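Local coordinates for protein LbaCas13a H328A (C2c2) (Lachnospiraceae bacterium NK4A179, PDB 5WLH) that acts as an RNA-guided, RNA-targeting CRISPR-Cas13a nuclease that binds pre-crRNA and cleaves at adenosines, probably through paired HEPN catalytic motifs, at residues L564-G569 and S910-P915; H630-M635 and I967-K972; S982-D987 and N1040-K1045; E622-M627 and E902-Y907. All coordinates share one frame; numbering follows the deposited sequence.

In the fold
Contacts 1, 2 and 4 form one connected core in which chain parts about 300 residues apart meet, consistent with a Cas13a HEPN1 domain whose two pieces are split in sequence by a helical domain. Their centres lie about 10 Å (contacts 1 and 2), 12 Å (2 and 4) and 14 Å (1 and 4) apart, and they converge on Glu631, which Arg911 and Tyr907 both approach. Contact 3, its centre about 12 Å from that of contact 1, joins at the flank through Gln565. Uridine U35 of chain B, part of the bound RNA, touches Pro915 and Val971, whereas contact 4 lies about 14 Å from the nucleic acid at the nearest atoms.

Contact 1 (L564-G569 and S910-P915); sequences LQYFGG and SRFLSP. With nucleotides of chain B.
An aromatic cluster of Tyr566, Phe567 and Phe912 packs where a helix end closed by a Schellman motif meets the end of helix 901-911. Phe912 enters between the two aromatics of the loop. Its CE1 presses on Tyr566 CB at 3.3 Å, a close approach that spreads onto CG, with the Tyr566 and Phe912 planes 32° apart in an oblique meeting. Its CZ reaches Phe567 CE2 at 3.7 Å, and these two rings also meet obliquely, with their planes at 89°.

Arg911 supplies the polar half. With CG turned opposite the backbone N (chi1 -169°) and a bend at chi2, its guanidinium is brought against the backbone of Tyr566 and Phe567. Tyr566 O lies over one face of that group, 3.0 Å from Arg911 NH1 but at too poor an angle for a hydrogen bond. The carbonyl is satisfied otherwise: a water donates to both Tyr566 O (2.8 Å) and Arg911 O (2.6 Å), tying the two backbones together. Arg911 NH2 packs against Phe567 CA at 3.4 Å, while NE makes a salt bridge to Glu631. Gly568, at positive phi, is the C-prime residue of the Schellman motif, in which Gly569 N bonds Leu564 O at 2.7 Å.

Tyr566 OH is bonded to Leu1046 O of helix 1039-1047. Helix 486-517 covers Phe912 through Ala509 and Leu513, and helix 960-974 backs Arg911 with Ser970 and Leu973.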
# COMPACT_ATOMS: atom_id res chain seq x y z
N LEU A 564 19.15 24.21 -14.95
CA LEU A 564 19.04 25.03 -13.76
C LEU A 564 17.61 25.48 -13.47
O LEU A 564 17.36 26.02 -12.39
CB LEU A 564 19.99 26.24 -13.88
CG LEU A 564 21.49 25.91 -13.84
CD1 LEU A 564 22.37 27.16 -14.05
CD2 LEU A 564 21.81 25.26 -12.51
N GLN A 565 16.66 25.26 -14.39
CA GLN A 565 15.25 25.46 -14.04
C GLN A 565 14.87 24.60 -12.84
O GLN A 565 14.04 25.01 -12.01
CB GLN A 565 14.35 25.10 -15.23
CG GLN A 565 14.41 26.06 -16.39
CD GLN A 565 13.59 25.59 -17.59
OE1 GLN A 565 12.57 24.94 -17.43
NE2 GLN A 565 14.05 25.93 -18.79
N TYR A 566 15.45 23.41 -12.73
CA TYR A 566 15.19 22.49 -11.63
C TYR A 566 15.99 22.83 -10.39
O TYR A 566 15.73 22.25 -9.32
CB TYR A 566 15.50 21.07 -12.09
CG TYR A 566 14.55 20.66 -13.16
CD1 TYR A 566 13.31 20.14 -12.83
CD2 TYR A 566 14.85 20.85 -14.50
CE1 TYR A 566 12.40 19.80 -13.79
CE2 TYR A 566 13.94 20.50 -15.48
CZ TYR A 566 12.71 19.98 -15.12
OH TYR A 566 11.79 19.63 -16.08
N PHE A 567 16.93 23.76 -10.49
CA PHE A 567 17.64 24.32 -9.35
C PHE A 567 17.20 25.77 -9.12
O PHE A 567 18.00 26.61 -8.70
CB PHE A 567 19.15 24.21 -9.55
CG PHE A 567 19.66 22.79 -9.56
CD1 PHE A 567 20.04 22.16 -8.39
CD2 PHE A 567 19.77 22.09 -10.75
CE1 PHE A 567 20.51 20.86 -8.39
CE2 PHE A 567 20.24 20.78 -10.77
CZ PHE A 567 20.61 20.16 -9.59
N GLY A 568 15.94 26.06 -9.44
CA GLY A 568 15.31 27.32 -9.09
C GLY A 568 15.48 28.43 -10.11
O GLY A 568 15.02 29.54 -9.86
N GLY A 569 16.10 28.15 -11.25
CA GLY A 569 16.30 29.14 -12.30
C GLY A 569 17.75 29.58 -12.41
O GLY A 569 18.42 29.83 -11.40
N SER A 910 15.83 13.74 -4.77
CA SER A 910 14.68 14.47 -4.21
C SER A 910 14.53 15.84 -4.86
O SER A 910 13.41 16.32 -5.03
CB SER A 910 14.82 14.62 -2.69
OG SER A 910 15.90 15.47 -2.35
N ARG A 911 15.65 16.44 -5.26
CA ARG A 911 15.61 17.79 -5.79
C ARG A 911 14.90 17.85 -7.13
O ARG A 911 14.35 18.90 -7.49
CB ARG A 911 17.04 18.34 -5.92
CG ARG A 911 17.11 19.83 -6.21
CD ARG A 911 16.56 20.67 -5.08
NE ARG A 911 16.73 22.09 -5.39
CZ ARG A 911 15.83 22.83 -6.05
NH1 ARG A 911 14.68 22.31 -6.47
NH2 ARG A 911 16.09 24.11 -6.30
N PHE A 912 14.90 16.75 -7.89
CA PHE A 912 14.26 16.72 -9.20
C PHE A 912 12.81 16.25 -9.13
O PHE A 912 12.22 15.95 -10.17
CB PHE A 912 15.06 15.83 -10.15
CG PHE A 912 16.12 16.58 -10.88
CD1 PHE A 912 15.80 17.30 -12.02
CD2 PHE A 912 17.40 16.65 -10.38
CE1 PHE A 912 16.75 18.03 -12.68
CE2 PHE A 912 18.38 17.39 -11.04
CZ PHE A 912 18.05 18.09 -12.18
N LEU A 913 12.22 16.20 -7.94
CA LEU A 913 10.82 15.83 -7.81
C LEU A 913 9.93 17.06 -7.83
O LEU A 913 10.38 18.18 -7.63
CB LEU A 913 10.60 15.06 -6.50
CG LEU A 913 11.39 13.77 -6.32
CD1 LEU A 913 11.12 13.21 -4.93
CD2 LEU A 913 10.99 12.77 -7.44
N SER A 914 8.63 16.84 -8.07
CA SER A 914 7.68 17.90 -7.78
C SER A 914 7.67 18.16 -6.27
O SER A 914 8.07 17.29 -5.49
CB SER A 914 6.28 17.51 -8.25
OG SER A 914 5.77 16.52 -7.39
N PRO A 915 7.22 19.34 -5.84
CA PRO A 915 7.11 19.60 -4.39
C PRO A 915 6.26 18.57 -3.68
O PRO A 915 6.60 18.15 -2.58
CB PRO A 915 6.46 20.99 -4.32
CG PRO A 915 6.73 21.63 -5.64
CD PRO A 915 6.86 20.52 -6.65
P U B 35 4.63 21.19 4.73
OP1 U B 35 5.32 19.94 5.12
OP2 U B 35 5.10 22.39 5.45
O5' U B 35 4.75 21.44 3.17
C5' U B 35 5.92 21.97 2.60
C4' U B 35 5.69 22.20 1.13
O4' U B 35 5.43 20.94 0.48
C3' U B 35 4.47 23.04 0.81
O3' U B 35 4.76 24.42 0.94
C2' U B 35 4.12 22.62 -0.60
O2' U B 35 4.91 23.32 -1.55
C1' U B 35 4.54 21.14 -0.60
N1 U B 35 3.37 20.25 -0.42
C2 U B 35 2.66 19.96 -1.56
O2 U B 35 2.97 20.38 -2.66
N3 U B 35 1.57 19.16 -1.37
C4 U B 35 1.13 18.64 -0.17
O4 U B 35 0.11 17.95 -0.19
C5 U B 35 1.91 18.99 0.97
C6 U B 35 2.99 19.77 0.81
O HOH W 1 13.59 20.52 -9.35

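Contact 2 (H630-M635 and I967-K972); sequences HETERM and IDLSVK. With nucleotides of chain B.
The carboxylate of Glu631 is the flat group that touches across, its OE1 lying 4.2 Å from Leu969 CD2. That oxygen, already paired with Arg911, also lies very close to Tyr907 OH and is probably hydrogen-bonded to it, so the methyl packs beside a buried charge engaged elsewhere. A second carboxylate, on Asp968, is met on the syn side of OD2 by Lys972 NZ at 2.6 Å, a salt bridge spanning one turn of the same helix. The ring of His630 stacks on Trp573 and meets Phe576 edge-to-face, tying helix 621-632 to the loop that carries them.

Between these polar groups the contact is apolar and rests on Leu969. Its CD1 receives Met635 CG at 3.8 Å and Met635 SD at the same distance, the two side chains running at about a right angle. From the adjoining helix turn Thr632 CG2 adds a methyl 3.9 Å from Leu969 CD1, while its hydroxyl is turned back to Glu629 O. The Met635 chain folds at both chi2 (-48°) and chi3 (-69°), which carries CE over to Lys972, where it lies 3.8 Å from CD and equally close to CB. Thus the aliphatic stem of Lys972 serves packing while its ammonium pairs with Asp968.

A type I turn from Thr632 to Met635 joins helix 621-632 to helix 635-645, and this corner seats on helix 960-974. Helix 901-911 also touches Leu969 and meets Ser970; helix 915-941 packs on Ile967 and Val971, whose CG1 approaches O4' of U35 of chain B at 3.3 Å.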
# COMPACT_ATOMS: atom_id res chain seq x y z
N HIS A 630 25.60 25.81 -2.34
CA HIS A 630 25.01 27.01 -2.93
C HIS A 630 23.52 27.09 -2.61
O HIS A 630 23.01 28.17 -2.30
CB HIS A 630 25.26 27.01 -4.43
CG HIS A 630 24.89 28.30 -5.11
ND1 HIS A 630 23.66 28.51 -5.69
CD2 HIS A 630 25.60 29.44 -5.31
CE1 HIS A 630 23.62 29.72 -6.22
NE2 HIS A 630 24.79 30.31 -5.99
N GLU A 631 22.83 25.95 -2.66
CA GLU A 631 21.40 25.96 -2.36
C GLU A 631 21.13 26.18 -0.88
O GLU A 631 20.15 26.85 -0.53
CB GLU A 631 20.77 24.65 -2.85
CG GLU A 631 20.83 24.55 -4.36
CD GLU A 631 19.59 23.92 -4.96
OE1 GLU A 631 19.40 22.70 -4.76
OE2 GLU A 631 18.81 24.63 -5.64
N THR A 632 21.96 25.63 0.01
CA THR A 632 21.76 25.89 1.44
C THR A 632 21.86 27.38 1.73
O THR A 632 21.17 27.89 2.62
CB THR A 632 22.76 25.14 2.33
OG1 THR A 632 24.08 25.66 2.13
CG2 THR A 632 22.74 23.66 2.06
N GLU A 633 22.70 28.09 0.98
CA GLU A 633 22.90 29.51 1.25
C GLU A 633 21.64 30.33 1.00
O GLU A 633 21.52 31.44 1.53
CB GLU A 633 24.06 30.04 0.42
CG GLU A 633 25.42 29.75 1.05
CD GLU A 633 26.56 29.82 0.06
OE1 GLU A 633 26.33 30.25 -1.09
OE2 GLU A 633 27.70 29.47 0.45
N ARG A 634 20.68 29.81 0.23
CA ARG A 634 19.47 30.59 -0.01
C ARG A 634 18.33 30.24 0.94
O ARG A 634 17.31 30.94 0.93
CB ARG A 634 19.02 30.45 -1.48
CG ARG A 634 18.64 29.07 -1.97
CD ARG A 634 18.34 29.08 -3.48
NE ARG A 634 17.08 29.77 -3.77
CZ ARG A 634 16.13 29.31 -4.58
NH1 ARG A 634 16.29 28.15 -5.22
NH2 ARG A 634 15.02 30.01 -4.77
N MET A 635 18.50 29.24 1.81
CA MET A 635 17.36 28.70 2.56
C MET A 635 16.76 29.73 3.52
O MET A 635 15.54 29.82 3.64
CB MET A 635 17.78 27.45 3.32
CG MET A 635 18.12 26.28 2.39
SD MET A 635 16.85 26.02 1.13
CE MET A 635 15.49 25.44 2.14
N ILE A 967 16.25 16.16 2.01
CA ILE A 967 14.97 16.08 1.31
C ILE A 967 14.12 17.30 1.63
O ILE A 967 13.48 17.87 0.75
CB ILE A 967 14.23 14.79 1.67
CG1 ILE A 967 15.06 13.56 1.30
CG2 ILE A 967 12.89 14.74 0.90
CD1 ILE A 967 14.34 12.25 1.59
N ASP A 968 14.11 17.71 2.90
CA ASP A 968 13.36 18.89 3.31
C ASP A 968 13.82 20.13 2.55
O ASP A 968 12.99 20.96 2.14
CB ASP A 968 13.50 19.10 4.82
CG ASP A 968 12.87 20.40 5.30
OD1 ASP A 968 11.66 20.40 5.57
OD2 ASP A 968 13.60 21.42 5.38
N LEU A 969 15.13 20.24 2.31
CA LEU A 969 15.64 21.34 1.49
C LEU A 969 15.03 21.27 0.09
O LEU A 969 14.58 22.28 -0.44
CB LEU A 969 17.17 21.30 1.44
CG LEU A 969 17.83 22.25 0.44
CD1 LEU A 969 19.09 22.90 1.01
CD2 LEU A 969 18.17 21.53 -0.88
N SER A 970 14.94 20.06 -0.47
CA SER A 970 14.31 19.90 -1.78
C SER A 970 12.83 20.25 -1.74
O SER A 970 12.33 20.94 -2.64
CB SER A 970 14.51 18.46 -2.27
OG SER A 970 15.85 18.27 -2.67
N VAL A 971 12.10 19.80 -0.72
CA VAL A 971 10.67 20.14 -0.64
C VAL A 971 10.49 21.64 -0.77
O VAL A 971 9.69 22.13 -1.58
CB VAL A 971 10.07 19.63 0.69
CG1 VAL A 971 8.63 20.16 0.86
CG2 VAL A 971 10.07 18.12 0.75
N LYS A 972 11.26 22.39 0.01
CA LYS A 972 11.12 23.85 0.04
C LYS A 972 11.54 24.47 -1.28
O LYS A 972 10.83 25.32 -1.84
CB LYS A 972 11.95 24.41 1.20
CG LYS A 972 11.32 24.12 2.57
CD LYS A 972 12.35 24.06 3.67
CE LYS A 972 11.72 24.09 5.06
NZ LYS A 972 12.72 23.74 6.14
P U B 35 4.63 21.19 4.73
OP1 U B 35 5.32 19.94 5.12
OP2 U B 35 5.10 22.39 5.45
O5' U B 35 4.75 21.44 3.17
C5' U B 35 5.92 21.97 2.60
C4' U B 35 5.69 22.20 1.13
O4' U B 35 5.43 20.94 0.48
C3' U B 35 4.47 23.04 0.81
O3' U B 35 4.76 24.42 0.94
C2' U B 35 4.12 22.62 -0.60
O2' U B 35 4.91 23.32 -1.55
C1' U B 35 4.54 21.14 -0.60
N1 U B 35 3.37 20.25 -0.42
C2 U B 35 2.66 19.96 -1.56
O2 U B 35 2.97 20.38 -2.66
N3 U B 35 1.57 19.16 -1.37
C4 U B 35 1.13 18.64 -0.17
O4 U B 35 0.11 17.95 -0.19
C5 U B 35 1.91 18.99 0.97
C6 U B 35 2.99 19.77 0.81

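Contact 3 (S982-D987 and N1040-K1045); sequences SDYFKD and NIILSK
Ile1042 is the first residue along 1040-1045 to reach the loop, and it does so with a methyl on a ring. Its CG2, the branch anti to the backbone N, sits over the middle of one Tyr984 face, 3.6 Å from the centroid and 10° off the normal, a CH-pi contact. CG1, the other branch, passes Tyr984 CD2 at 3.8 Å and comes to the edge of the Phe985 ring, 4.4 Å from its CE1. Asp983 CB borders the opposite Tyr984 face, while the phenol OH is bonded to Ser978 N, so the ring is fixed both across its plane and at its end.

The arrangement joins the loop between helix 960-974 and helix 988-995 to the short helix 1039-1047, with Asp987 as N-cap of 988-995. Phe985 is in turn flanked by Tyr991 and Tyr994 of that helix.

Further along, Ser1044 returns its hydroxyl to the helix, donating OG to Ile1041 O at 2.9 Å from 28° out of the carbonyl plane. Ile1041 O also accepts the helical bond from Lys1045 N, and both donors come from the same face.

The Lys1045 chain, bent at chi2, chi3 and chi4, curls toward the loop. Its CE touches Phe985 CE2 at 3.7 Å, and NZ stands above the face of that ring, 4.6 Å from the centroid and 25° from the normal, a cation-pi interaction. The same NZ is hydrogen-bonded to Gln516 OE1 and more weakly to Tyr984 O, at 3.4 Å.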
# COMPACT_ATOMS: atom_id res chain seq x y z
N SER A 982 12.34 34.64 -17.66
CA SER A 982 13.46 34.21 -18.49
C SER A 982 14.21 33.02 -17.91
O SER A 982 15.04 32.42 -18.60
CB SER A 982 14.44 35.36 -18.69
OG SER A 982 14.86 35.90 -17.45
N ASP A 983 13.96 32.68 -16.64
CA ASP A 983 14.51 31.45 -16.11
C ASP A 983 13.84 30.22 -16.72
O ASP A 983 14.42 29.14 -16.71
CB ASP A 983 14.38 31.42 -14.59
CG ASP A 983 15.52 32.14 -13.90
OD1 ASP A 983 16.54 32.39 -14.57
OD2 ASP A 983 15.41 32.43 -12.69
N TYR A 984 12.63 30.38 -17.26
CA TYR A 984 11.86 29.26 -17.77
C TYR A 984 11.54 29.36 -19.24
O TYR A 984 11.30 28.32 -19.87
CB TYR A 984 10.55 29.12 -16.97
CG TYR A 984 10.80 28.98 -15.49
CD1 TYR A 984 11.33 27.80 -14.96
CD2 TYR A 984 10.54 30.02 -14.62
CE1 TYR A 984 11.58 27.68 -13.61
CE2 TYR A 984 10.79 29.91 -13.27
CZ TYR A 984 11.31 28.73 -12.76
OH TYR A 984 11.56 28.63 -11.42
N PHE A 985 11.54 30.55 -19.82
CA PHE A 985 11.23 30.72 -21.23
C PHE A 985 12.16 31.78 -21.82
O PHE A 985 12.66 32.66 -21.11
CB PHE A 985 9.76 31.10 -21.43
CG PHE A 985 8.78 30.09 -20.88
CD1 PHE A 985 8.34 30.16 -19.56
CD2 PHE A 985 8.27 29.08 -21.69
CE1 PHE A 985 7.44 29.23 -19.06
CE2 PHE A 985 7.37 28.15 -21.19
CZ PHE A 985 6.95 28.23 -19.88
N LYS A 986 12.39 31.68 -23.13
CA LYS A 986 13.30 32.61 -23.80
C LYS A 986 12.80 34.05 -23.66
O LYS A 986 13.59 34.96 -23.36
CB LYS A 986 13.46 32.23 -25.27
CG LYS A 986 14.36 33.16 -26.08
CD LYS A 986 15.65 33.53 -25.34
CE LYS A 986 16.48 34.50 -26.19
NZ LYS A 986 17.93 34.53 -25.86
N ASP A 987 11.51 34.28 -23.86
CA ASP A 987 10.96 35.63 -23.78
C ASP A 987 9.47 35.53 -23.46
O ASP A 987 8.90 34.44 -23.39
CB ASP A 987 11.21 36.41 -25.07
CG ASP A 987 10.88 35.62 -26.31
OD1 ASP A 987 9.82 34.97 -26.35
OD2 ASP A 987 11.69 35.64 -27.27
N ASN A 1040 1.66 27.63 -11.09
CA ASN A 1040 1.16 26.32 -11.51
C ASN A 1040 1.54 26.00 -12.95
O ASN A 1040 1.78 24.84 -13.29
CB ASN A 1040 -0.36 26.27 -11.33
CG ASN A 1040 -0.77 26.37 -9.86
OD1 ASN A 1040 -0.02 26.00 -8.96
ND2 ASN A 1040 -1.96 26.89 -9.63
N ILE A 1041 1.60 27.02 -13.80
CA ILE A 1041 2.05 26.80 -15.18
C ILE A 1041 3.50 26.32 -15.18
O ILE A 1041 3.85 25.37 -15.88
CB ILE A 1041 1.87 28.07 -16.02
CG1 ILE A 1041 0.38 28.39 -16.18
CG2 ILE A 1041 2.55 27.92 -17.38
CD1 ILE A 1041 -0.33 27.56 -17.19
N ILE A 1042 4.36 26.98 -14.40
CA ILE A 1042 5.77 26.60 -14.40
C ILE A 1042 5.94 25.23 -13.76
O ILE A 1042 6.70 24.39 -14.26
CB ILE A 1042 6.63 27.68 -13.71
CG1 ILE A 1042 6.91 28.84 -14.67
CG2 ILE A 1042 8.00 27.12 -13.35
CD1 ILE A 1042 5.75 29.72 -14.94
N LEU A 1043 5.22 24.96 -12.67
CA LEU A 1043 5.32 23.64 -12.05
C LEU A 1043 4.85 22.54 -13.00
O LEU A 1043 5.41 21.44 -13.03
CB LEU A 1043 4.51 23.60 -10.75
CG LEU A 1043 5.09 24.38 -9.57
CD1 LEU A 1043 4.10 24.39 -8.43
CD2 LEU A 1043 6.44 23.82 -9.11
N SER A 1044 3.81 22.82 -13.79
CA SER A 1044 3.36 21.83 -14.77
C SER A 1044 4.39 21.65 -15.89
O SER A 1044 4.54 20.55 -16.43
CB SER A 1044 2.00 22.24 -15.32
OG SER A 1044 2.15 23.10 -16.44
N LYS A 1045 5.14 22.71 -16.21
CA LYS A 1045 6.19 22.61 -17.22
C LYS A 1045 7.39 21.81 -16.71
O LYS A 1045 7.99 21.03 -17.46
CB LYS A 1045 6.63 24.01 -17.64
CG LYS A 1045 7.97 24.09 -18.38
CD LYS A 1045 7.78 23.97 -19.89
CE LYS A 1045 8.80 24.82 -20.67
NZ LYS A 1045 10.05 25.14 -19.89

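Contact 4 (E622-M627 and E902-Y907); sequences ELISAM and ELQKWY
Van der Waals contact dominates between Ile624 and Gln904, the two residues at the crossing of helices 621-632 and 901-911. The axes of segments 622-627 and 902-907 approach to 10.3 Å, at an angle of 59°. Ile624 CG2 packs on the aliphatic part of Gln904, 3.9 Å from CB, and also meets Tyr907 CD2 at 4.1 Å. With CG anti to the backbone N (chi1 172°), Tyr907 reaches across to helix 621-632, its OH arriving beside Met627.

Amide contacts form the second class. The extended Gln904 chain brings its amide against Ile624 and Ser625, with OE1 3.7 Å from Ile624 CB and NE2 3.6 Å from Ser625 CB. The polar ends are bonded elsewhere, OE1 to Trp619 NE1 and NE2 to Val897 O, an arrangement that fixes which way the amide is turned. Tyr907 OH passes Met627 O at 3.6 Å, while its partner is Glu631.

Charged pairs lie on the far side of helix 901-911. Lys905 NZ bonds Glu902 OE1 at 3.1 Å, on the syn side and 22° out of the carboxylate plane, and also bridges to Asp605, which falls inside an R-X4-H sequence of the kind that marks HEPN nuclease centres.

Direct contact across this buried interface is thus mostly van der Waals, while Trp619 and Val897 hold the Gln904 amide and Tyr907 OH is directed to Glu631 on the partner helix.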
# COMPACT_ATOMS: atom_id res chain seq x y z
N GLU A 622 32.61 17.09 -6.32
CA GLU A 622 32.85 18.47 -5.91
C GLU A 622 31.80 19.40 -6.49
O GLU A 622 31.34 20.32 -5.82
CB GLU A 622 34.26 18.90 -6.34
CG GLU A 622 35.37 18.19 -5.56
CD GLU A 622 35.60 16.75 -6.00
OE1 GLU A 622 35.46 16.45 -7.21
OE2 GLU A 622 35.92 15.91 -5.14
N LEU A 623 31.40 19.16 -7.74
CA LEU A 623 30.36 19.99 -8.35
C LEU A 623 29.04 19.85 -7.61
O LEU A 623 28.44 20.85 -7.18
CB LEU A 623 30.21 19.63 -9.82
CG LEU A 623 28.99 20.20 -10.57
CD1 LEU A 623 28.95 21.73 -10.53
CD2 LEU A 623 28.97 19.66 -11.99
N ILE A 624 28.57 18.61 -7.43
CA ILE A 624 27.29 18.38 -6.75
C ILE A 624 27.32 18.95 -5.34
O ILE A 624 26.38 19.61 -4.89
CB ILE A 624 26.94 16.88 -6.76
CG1 ILE A 624 26.96 16.32 -8.18
CG2 ILE A 624 25.57 16.65 -6.11
CD1 ILE A 624 25.95 16.97 -9.12
N SER A 625 28.42 18.71 -4.61
CA SER A 625 28.55 19.23 -3.26
C SER A 625 28.53 20.75 -3.24
O SER A 625 27.93 21.36 -2.34
CB SER A 625 29.85 18.71 -2.63
OG SER A 625 30.16 19.46 -1.47
N ALA A 626 29.20 21.39 -4.20
CA ALA A 626 29.18 22.85 -4.25
C ALA A 626 27.80 23.37 -4.62
O ALA A 626 27.40 24.44 -4.15
CB ALA A 626 30.22 23.35 -5.26
N MET A 627 27.07 22.64 -5.46
CA MET A 627 25.70 23.05 -5.76
C MET A 627 24.81 22.92 -4.54
O MET A 627 23.97 23.79 -4.28
CB MET A 627 25.15 22.22 -6.91
CG MET A 627 25.69 22.62 -8.27
SD MET A 627 24.98 21.65 -9.60
CE MET A 627 23.40 22.47 -9.87
N GLU A 902 26.46 9.22 -0.98
CA GLU A 902 25.08 8.80 -0.73
C GLU A 902 24.18 9.99 -0.41
O GLU A 902 23.05 10.06 -0.90
CB GLU A 902 25.03 7.77 0.39
CG GLU A 902 23.61 7.27 0.69
CD GLU A 902 23.06 6.36 -0.40
OE1 GLU A 902 23.86 5.86 -1.23
OE2 GLU A 902 21.82 6.15 -0.41
N LEU A 903 24.65 10.93 0.42
CA LEU A 903 23.86 12.15 0.64
C LEU A 903 23.65 12.90 -0.67
O LEU A 903 22.56 13.42 -0.92
CB LEU A 903 24.53 13.05 1.67
CG LEU A 903 24.31 12.63 3.13
CD1 LEU A 903 25.05 13.56 4.09
CD2 LEU A 903 22.81 12.55 3.50
N GLN A 904 24.67 12.94 -1.54
CA GLN A 904 24.49 13.60 -2.83
C GLN A 904 23.38 12.94 -3.66
O GLN A 904 22.64 13.62 -4.37
CB GLN A 904 25.81 13.63 -3.58
CG GLN A 904 26.83 14.54 -2.85
CD GLN A 904 28.17 14.62 -3.57
OE1 GLN A 904 28.30 14.16 -4.70
NE2 GLN A 904 29.17 15.15 -2.89
N LYS A 905 23.26 11.62 -3.58
CA LYS A 905 22.18 10.94 -4.29
C LYS A 905 20.81 11.38 -3.76
O LYS A 905 19.90 11.67 -4.54
CB LYS A 905 22.30 9.43 -4.16
CG LYS A 905 23.52 8.80 -4.78
CD LYS A 905 23.38 7.29 -4.55
CE LYS A 905 24.70 6.59 -4.55
NZ LYS A 905 24.50 5.19 -4.14
N TRP A 906 20.63 11.35 -2.44
CA TRP A 906 19.35 11.78 -1.88
C TRP A 906 19.04 13.20 -2.29
O TRP A 906 17.89 13.55 -2.58
CB TRP A 906 19.37 11.69 -0.35
CG TRP A 906 19.30 10.31 0.15
CD1 TRP A 906 20.35 9.55 0.58
CD2 TRP A 906 18.13 9.49 0.25
NE1 TRP A 906 19.90 8.30 0.97
CE2 TRP A 906 18.54 8.24 0.78
CE3 TRP A 906 16.78 9.69 -0.04
CZ2 TRP A 906 17.65 7.20 1.01
CZ3 TRP A 906 15.89 8.65 0.20
CH2 TRP A 906 16.33 7.43 0.72
N TYR A 907 20.06 14.05 -2.31
CA TYR A 907 19.91 15.42 -2.75
C TYR A 907 19.38 15.50 -4.17
O TYR A 907 18.32 16.08 -4.42
CB TYR A 907 21.25 16.13 -2.64
CG TYR A 907 21.26 17.51 -3.24
CD1 TYR A 907 20.22 18.41 -3.01
CD2 TYR A 907 22.35 17.93 -4.00
CE1 TYR A 907 20.25 19.69 -3.57
CE2 TYR A 907 22.39 19.19 -4.55
CZ TYR A 907 21.35 20.08 -4.32
OH TYR A 907 21.40 21.34 -4.87